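Local coordinates for GTPase-activating protein skywalker (Drosophila melanogaster, PDB 5HJQ) that acts as a GTPase-activating protein for Rab35 in synaptic vesicle protein recycling and, through its TBC domain, binds phosphoinositides, at residues I200-L204 with I215-G219; A280-H286 with C340-S346. One frame throughout, in Å; residues are numbered along the deposited sequence.

Interaction 1 of 2, residues I200-L204 with I215-G219; sequences ITSIL and ICLAG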
# COMPACT_ATOMS: atom_id res chain seq x y z
N ILE A 200 -0.65 -4.23 -5.00
CA ILE A 200 0.78 -4.05 -4.83
C ILE A 200 1.55 -4.70 -5.99
O ILE A 200 2.50 -4.11 -6.52
CB ILE A 200 1.26 -4.65 -3.49
CG1 ILE A 200 0.72 -3.83 -2.31
CG2 ILE A 200 2.78 -4.68 -3.43
CD1 ILE A 200 1.20 -4.33 -0.96
N THR A 201 1.12 -5.90 -6.37
CA THR A 201 1.71 -6.62 -7.49
C THR A 201 1.69 -5.76 -8.75
O THR A 201 2.67 -5.70 -9.49
CB THR A 201 0.96 -7.93 -7.77
OG1 THR A 201 1.03 -8.77 -6.61
CG2 THR A 201 1.56 -8.66 -8.97
N SER A 202 0.57 -5.08 -8.97
CA SER A 202 0.43 -4.17 -10.10
C SER A 202 1.42 -3.01 -10.03
O SER A 202 1.97 -2.59 -11.04
CB SER A 202 -1.00 -3.62 -10.18
OG SER A 202 -1.92 -4.64 -10.56
N ILE A 203 1.63 -2.49 -8.82
CA ILE A 203 2.54 -1.36 -8.62
C ILE A 203 3.98 -1.76 -8.92
O ILE A 203 4.71 -1.04 -9.61
CB ILE A 203 2.45 -0.82 -7.18
CG1 ILE A 203 1.05 -0.25 -6.92
CG2 ILE A 203 3.49 0.25 -6.94
CD1 ILE A 203 0.89 0.36 -5.54
N LEU A 204 4.39 -2.90 -8.39
CA LEU A 204 5.72 -3.44 -8.64
C LEU A 204 5.98 -3.58 -10.13
O LEU A 204 7.06 -3.24 -10.62
CB LEU A 204 5.87 -4.80 -7.95
CG LEU A 204 5.82 -4.80 -6.43
CD1 LEU A 204 5.68 -6.21 -5.91
CD2 LEU A 204 7.08 -4.15 -5.87
N ILE A 215 9.53 -11.95 -6.73
CA ILE A 215 10.53 -12.10 -5.68
C ILE A 215 10.38 -11.02 -4.60
O ILE A 215 10.62 -11.26 -3.42
CB ILE A 215 11.96 -12.06 -6.27
CG1 ILE A 215 12.16 -13.22 -7.25
CG2 ILE A 215 12.99 -12.15 -5.16
CD1 ILE A 215 13.52 -13.20 -7.96
N CYS A 216 9.97 -9.82 -5.02
CA CYS A 216 9.61 -8.78 -4.05
C CYS A 216 8.45 -9.22 -3.17
O CYS A 216 8.52 -9.13 -1.94
CB CYS A 216 9.24 -7.48 -4.77
SG CYS A 216 10.65 -6.56 -5.39
N LEU A 217 7.39 -9.70 -3.81
CA LEU A 217 6.18 -10.11 -3.11
C LEU A 217 6.42 -11.25 -2.13
O LEU A 217 5.97 -11.19 -0.98
CB LEU A 217 5.11 -10.53 -4.13
CG LEU A 217 4.49 -9.37 -4.89
CD1 LEU A 217 4.02 -9.79 -6.27
CD2 LEU A 217 3.34 -8.77 -4.09
N ALA A 218 7.14 -12.28 -2.57
CA ALA A 218 7.44 -13.42 -1.72
C ALA A 218 8.31 -13.00 -0.54
O ALA A 218 8.25 -13.60 0.53
CB ALA A 218 8.13 -14.51 -2.52
N GLY A 219 9.13 -11.97 -0.75
CA GLY A 219 9.92 -11.41 0.33
C GLY A 219 9.02 -10.76 1.36
O GLY A 219 9.08 -11.07 2.54

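Interaction 2 of 2, residues A280-H286 with C340-S346; sequences AGLPFQH and CKKIPVS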
# COMPACT_ATOMS: atom_id res chain seq x y z
N ALA A 280 -6.68 2.95 -3.56
CA ALA A 280 -7.71 3.16 -4.57
C ALA A 280 -8.20 4.61 -4.62
O ALA A 280 -9.19 4.91 -5.29
CB ALA A 280 -8.88 2.22 -4.34
N GLY A 281 -7.51 5.49 -3.91
CA GLY A 281 -7.90 6.89 -3.88
C GLY A 281 -6.78 7.81 -4.33
O GLY A 281 -6.92 8.51 -5.34
N LEU A 282 -5.69 7.82 -3.58
CA LEU A 282 -4.54 8.68 -3.87
C LEU A 282 -4.07 8.48 -5.30
O LEU A 282 -4.08 7.36 -5.80
CB LEU A 282 -3.39 8.40 -2.90
CG LEU A 282 -3.65 8.70 -1.42
CD1 LEU A 282 -2.38 8.53 -0.62
CD2 LEU A 282 -4.20 10.11 -1.26
N PRO A 283 -3.66 9.57 -5.96
CA PRO A 283 -3.13 9.46 -7.32
C PRO A 283 -1.87 8.60 -7.36
O PRO A 283 -1.18 8.50 -6.34
CB PRO A 283 -2.83 10.92 -7.70
CG PRO A 283 -3.64 11.75 -6.75
CD PRO A 283 -3.67 10.96 -5.48
N PHE A 284 -1.60 7.98 -8.51
CA PHE A 284 -0.48 7.05 -8.66
C PHE A 284 0.85 7.65 -8.21
O PHE A 284 1.64 7.00 -7.52
CB PHE A 284 -0.40 6.59 -10.12
CG PHE A 284 0.59 5.49 -10.36
CD1 PHE A 284 0.31 4.19 -9.97
CD2 PHE A 284 1.80 5.75 -10.97
CE1 PHE A 284 1.22 3.17 -10.18
CE2 PHE A 284 2.71 4.74 -11.19
CZ PHE A 284 2.42 3.45 -10.80
N GLN A 285 1.08 8.89 -8.62
CA GLN A 285 2.20 9.71 -8.18
C GLN A 285 2.45 9.66 -6.67
O GLN A 285 3.59 9.58 -6.23
CB GLN A 285 1.91 11.14 -8.62
CG GLN A 285 0.42 11.37 -8.59
CD GLN A 285 -0.03 12.66 -9.23
OE1 GLN A 285 0.22 13.74 -8.70
NE2 GLN A 285 -0.73 12.54 -10.35
N HIS A 286 1.38 9.75 -5.88
CA HIS A 286 1.50 9.73 -4.42
C HIS A 286 1.81 8.33 -3.91
O HIS A 286 2.64 8.15 -3.02
CB HIS A 286 0.23 10.25 -3.74
CG HIS A 286 -0.10 11.67 -4.07
ND1 HIS A 286 -0.43 12.08 -5.34
CD2 HIS A 286 -0.17 12.77 -3.29
CE1 HIS A 286 -0.68 13.38 -5.33
NE2 HIS A 286 -0.53 13.82 -4.10
N CYS A 340 -9.49 11.76 -1.95
CA CYS A 340 -8.13 11.30 -2.20
C CYS A 340 -7.75 11.42 -3.67
O CYS A 340 -6.61 11.75 -4.00
CB CYS A 340 -7.96 9.86 -1.73
SG CYS A 340 -8.02 9.64 0.07
N LYS A 341 -8.70 11.13 -4.56
CA LYS A 341 -8.47 11.24 -5.99
C LYS A 341 -8.11 12.67 -6.39
O LYS A 341 -7.43 12.89 -7.39
CB LYS A 341 -9.69 10.78 -6.78
CG LYS A 341 -10.18 9.38 -6.43
CD LYS A 341 -10.26 8.51 -7.68
CE LYS A 341 -10.84 7.14 -7.37
NZ LYS A 341 -12.27 7.22 -6.98
N LYS A 342 -8.57 13.63 -5.59
CA LYS A 342 -8.31 15.04 -5.85
C LYS A 342 -7.54 15.66 -4.69
O LYS A 342 -7.69 16.85 -4.40
CB LYS A 342 -9.62 15.79 -6.07
CG LYS A 342 -10.63 15.04 -6.92
CD LYS A 342 -10.83 15.70 -8.28
CE LYS A 342 -12.15 16.46 -8.33
NZ LYS A 342 -12.43 16.98 -9.70
N ILE A 343 -6.71 14.85 -4.02
CA ILE A 343 -5.98 15.28 -2.83
C ILE A 343 -5.20 16.57 -3.09
O ILE A 343 -4.45 16.67 -4.06
CB ILE A 343 -5.04 14.16 -2.31
CG1 ILE A 343 -4.44 14.52 -0.95
CG2 ILE A 343 -3.96 13.81 -3.32
CD1 ILE A 343 -5.32 14.16 0.22
N PRO A 344 -5.41 17.59 -2.24
CA PRO A 344 -4.86 18.93 -2.46
C PRO A 344 -3.42 19.13 -1.98
O PRO A 344 -2.99 20.28 -1.85
CB PRO A 344 -5.81 19.82 -1.67
CG PRO A 344 -6.28 18.96 -0.55
CD PRO A 344 -6.37 17.56 -1.12
N VAL A 345 -2.68 18.06 -1.72
CA VAL A 345 -1.26 18.20 -1.39
C VAL A 345 -0.39 17.34 -2.30
O VAL A 345 -0.82 16.31 -2.80
CB VAL A 345 -0.97 17.83 0.08
CG1 VAL A 345 -1.63 18.82 1.03
CG2 VAL A 345 -1.40 16.40 0.38
N SER A 346 0.85 17.80 -2.50
CA SER A 346 1.82 17.06 -3.30
C SER A 346 2.23 15.79 -2.57
O SER A 346 2.01 15.67 -1.36
CB SER A 346 3.04 17.94 -3.58
OG SER A 346 3.77 18.20 -2.40

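Interaction 1 of 2, residues I200-L204 with I215-G219
The helical segments 200-204, carrying Leu204, and 215-219, carrying Leu217, run at 140° to each other, nearer antiparallel than parallel, with axes 10.6 Å apart at closest approach. The backbones come nearest where the CA atoms of Thr201 and Leu217 lie 7.2 Å apart, and side chains make all the contact between them. With its CG anti to the carbonyl carbon (chi1 -73°), Leu217 sends both methyl branches at the facing helix, where it touches Ile200, Thr201 and Leu204. They straddle the hydroxyl of Thr201: OG1 lies 3.2 Å from Leu217 CD1 and only slightly farther from CD2, while the methyl CG2 of Thr201 also touches CD1. The threonine and leucine side chains lie roughly perpendicular. Leu204 meets Leu217 by one branch, its CD1 packing 3.5 Å from Leu217 CG. Leu204 CD1 also lies 3.9 Å from Cys216 CB, and CD2 of Leu204 flanks that carbon as well, which fits the fork of Leu204 against the root of the cysteine. Ile200 contributes more lightly, its CG2 reaching Leu217 CD2 at 4.2 Å as the two side chains pass alongside, pointing opposite ways.

Ile180 and Leu184 of helix 171-187 also touch Leu217, whereas Leu204 meets Trp117 of helix 113-122 and Phe295 of helix 284-297. This is interior packing of the all-helical TBC domain, away from the inositol phosphate pocket. No hydrogen bond joins the two segments. The Thr201 hydroxyl is hydrogen-bonded instead to Leu197 O within its own helix, so this hydroxyl is satisfied locally and can lie against leucine methyls. Cohesion between the segments therefore rests on van der Waals contacts, mostly of aliphatic side chains.

Interaction 2 of 2, residues A280-H286 with C340-S346
Val345 O accepts a hydrogen bond from His286 NE2, 2.8 Å long and nearly straight at 164°. The oxygen lies almost exactly in the imidazole plane, and the ring nitrogen in turn lies in the carbonyl plane, with a C=O...N angle of 153°; the two planes themselves are nearly perpendicular. Ile343 CG2 covers one face of the same ring, 3.9 Å from its centroid and displaced toward the NE2 rim. The imidazole is thus bonded at its edge and packed on a face by the loop after helix 332-341.

Ile343 CG2 also sits 3.6 Å from Pro283 CD, filling the angle between the proline and the histidine. With CG1 anti to the backbone N (chi1 -172°), this methyl is left between the backbone N and the carbonyl carbon, turned toward 280-286. Beside it, Leu282 CD2 packs 3.8 Å from Cys340 CB, which also lies against the backbone of Gly281 and Leu282. At the outer side Lys341 CA approaches Gly281 O at 3.2 Å in a CA-H...O contact, and the aliphatic part of the lysine runs along the backbone, bringing CE near Ala280 O.

Leu350 of helix 347-356 touches both Leu282 and His286, while Leu312 of helix 300-317 backs Ile343. The bond from NE2 requires a proton on that nitrogen, and its in-plane approach on both sides, together with the methyl over the ring, probably restricts rotation of the imidazole. One directional bond set among apolar contacts thus ties the start of helix 284-297 to the loop leading into helix 347-356.

In the fold
Interaction 1 closes along the chain before interaction 2 opens, and their centres are 21 Å apart on opposite sides of the chain's centre. Although the nearest atoms are only about 5 Å apart, the two do not touch. Helix 284-297 relates them: its first turn belongs to interaction 2, while Tyr294 and Phe295 farther along it pack on Ile200 and Leu204 of interaction 1. The sequence-local pairing of helices 197-204 and 210-221 is thereby connected to the long-range pairing of 280-286 with 340-346. Within the TBC domain, the Leu282 side chain of interaction 2 is about 11 Å from that of Arg304 in the phosphoinositide site, whereas interaction 1 lies away from it.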